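Local coordinates for spore coat polysaccharide biosynthesis protein SpsE (Bacillus subtilis, PDB 1VLI) that takes part in making the spore coat polysaccharide and probably acts as an N-acylneuraminate-9-phosphate synthase of the NeuB family, at residues 319-324 with 336-341. Residues are numbered along the deposited sequence; the frame is centred on the assembly and turned at random.
Sequences FTTAPI and AVLRPG
Phe319 and Ala336 form an antiparallel, hydrogen-bonded pair in which each residue both gives and receives a backbone bond. Phe319 N donates to Ala336 O at 2.9 Å, and Ala336 N returns a bond of 2.8 Å to Phe319 O.

Side-chain packing extends from this pair in both directions. The Phe319 ring leans along the chain that leaves the strand at Leu338, because CG stands anti to the carbonyl carbon (chi1 -80°). Its far end reaches the proline, with Phe319 CZ 3.5 Å from Pro340 CA and also against Pro340 CB. Phe319 CE1 lies 3.8 Å from Leu338 O. Nearer the backbone, the CD1 branch of Leu338 approaches Phe319 CB at 4.1 Å. Beyond the other end of the pair, the methyl CG2 of Thr321 meets Ala336 CB at 3.7 Å.

Lys343 makes a cation-pi contact with the Phe319 ring and also hydrogen-bonds Pro340 O. Strands 317-320 and 335-338 form a two-stranded antiparallel sheet in the SAF (AFP-like) domain. Thr320 ties the first strand to Asp368 and Thr369, whereas Arg339, just past the second, extends to a salt bridge with Glu144, in the loop between strand 138-140 and helix 148-155 of the NeuB TIM barrel.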
loop_
_atom_site.group_PDB
_atom_site.type_symbol
_atom_site.label_atom_id
_atom_site.label_comp_id
_atom_site.label_asym_id
_atom_site.label_seq_id
_atom_site.Cartn_x
_atom_site.Cartn_y
_atom_site.Cartn_z
ATOM N N PHE A 319 11.749 17.299 -0.568
ATOM C CA PHE A 319 13.139 17.325 -0.110
ATOM C C PHE A 319 14.052 17.746 -1.209
ATOM O O PHE A 319 13.773 17.459 -2.355
ATOM C CB PHE A 319 13.561 15.940 0.364
ATOM C CG PHE A 319 13.086 15.604 1.744
ATOM C CD1 PHE A 319 11.837 15.032 1.946
ATOM C CD2 PHE A 319 13.890 15.873 2.853
ATOM C CE1 PHE A 319 11.379 14.739 3.244
ATOM C CE2 PHE A 319 13.452 15.576 4.144
ATOM C CZ PHE A 319 12.187 15.011 4.333
ATOM N N THR A 320 15.138 18.433 -0.867
ATOM C CA THR A 320 16.155 18.781 -1.849
ATOM C C THR A 320 16.983 17.542 -2.191
ATOM O O THR A 320 17.401 16.790 -1.297
ATOM C CB THR A 320 17.085 19.872 -1.327
ATOM O OG1 THR A 320 17.453 19.566 0.022
ATOM C CG2 THR A 320 16.357 21.211 -1.218
ATOM N N THR A 321 17.204 17.331 -3.480
ATOM C CA THR A 321 18.092 16.259 -3.940
ATOM C C THR A 321 19.528 16.752 -4.202
ATOM O O THR A 321 20.442 15.932 -4.350
ATOM C CB THR A 321 17.540 15.577 -5.199
ATOM O OG1 THR A 321 17.315 16.557 -6.209
ATOM C CG2 THR A 321 16.188 15.028 -4.965
ATOM N N ALA A 322 19.712 18.080 -4.274
ATOM C CA ALA A 322 21.016 18.749 -4.440
ATOM C C ALA A 322 20.985 20.043 -3.606
ATOM O O ALA A 322 19.939 20.379 -3.092
ATOM C CB ALA A 322 21.271 19.060 -5.916
ATOM N N PRO A 323 22.098 20.757 -3.416
ATOM C CA PRO A 323 22.011 22.079 -2.781
ATOM C C PRO A 323 21.302 23.077 -3.706
ATOM O O PRO A 323 21.580 23.132 -4.908
ATOM C CB PRO A 323 23.483 22.486 -2.580
ATOM C CG PRO A 323 24.265 21.252 -2.756
ATOM C CD PRO A 323 23.495 20.400 -3.726
ATOM N N ILE A 324 20.361 23.833 -3.160
ATOM C CA ILE A 324 19.680 24.845 -3.960
ATOM C C ILE A 324 20.130 26.224 -3.524
ATOM O O ILE A 324 20.180 26.524 -2.333
ATOM C CB ILE A 324 18.143 24.688 -3.849
ATOM C CG1 ILE A 324 17.705 23.297 -4.354
ATOM C CG2 ILE A 324 17.422 25.793 -4.624
ATOM C CD1 ILE A 324 16.214 23.088 -4.348
ATOM N N ALA A 336 12.454 16.535 -4.691
ATOM C CA ALA A 336 11.699 15.310 -4.925
ATOM C C ALA A 336 10.760 15.002 -3.769
ATOM O O ALA A 336 10.967 15.473 -2.654
ATOM C CB ALA A 336 12.633 14.120 -5.204
ATOM N N VAL A 337 9.711 14.235 -4.060
ATOM C CA VAL A 337 8.744 13.760 -3.057
ATOM C C VAL A 337 9.295 12.446 -2.457
ATOM O O VAL A 337 9.299 11.387 -3.126
ATOM C CB VAL A 337 7.375 13.571 -3.719
ATOM C CG1 VAL A 337 6.333 12.921 -2.773
ATOM C CG2 VAL A 337 6.874 14.888 -4.243
ATOM N N LEU A 338 9.819 12.536 -1.227
ATOM C CA LEU A 338 10.571 11.430 -0.603
ATOM C C LEU A 338 10.103 11.178 0.832
ATOM O O LEU A 338 9.427 12.007 1.410
ATOM C CB LEU A 338 12.079 11.715 -0.645
ATOM C CG LEU A 338 12.681 11.808 -2.050
ATOM C CD1 LEU A 338 13.967 12.592 -2.030
ATOM C CD2 LEU A 338 12.897 10.439 -2.665
ATOM N N ARG A 339 10.422 10.015 1.385
ATOM C CA ARG A 339 10.157 9.739 2.781
ATOM C C ARG A 339 11.294 10.371 3.589
ATOM O O ARG A 339 12.468 10.325 3.173
ATOM C CB ARG A 339 10.131 8.242 3.039
ATOM C CG ARG A 339 8.982 7.481 2.420
ATOM C CD ARG A 339 9.037 6.031 2.801
ATOM N NE ARG A 339 8.031 5.242 2.118
ATOM C CZ ARG A 339 7.585 4.074 2.556
ATOM N NH1 ARG A 339 8.061 3.553 3.680
ATOM N NH2 ARG A 339 6.644 3.441 1.886
ATOM N N PRO A 340 10.956 10.977 4.726
ATOM C CA PRO A 340 11.940 11.708 5.524
ATOM C C PRO A 340 13.047 10.849 6.140
ATOM O O PRO A 340 14.147 11.351 6.365
ATOM C CB PRO A 340 11.091 12.374 6.627
ATOM C CG PRO A 340 9.861 11.647 6.678
ATOM C CD PRO A 340 9.610 11.048 5.312
ATOM N N GLY A 341 12.757 9.577 6.413
ATOM C CA GLY A 341 13.640 8.749 7.226
ATOM C C GLY A 341 13.813 9.400 8.583
ATOM O O GLY A 341 12.830 9.652 9.297
#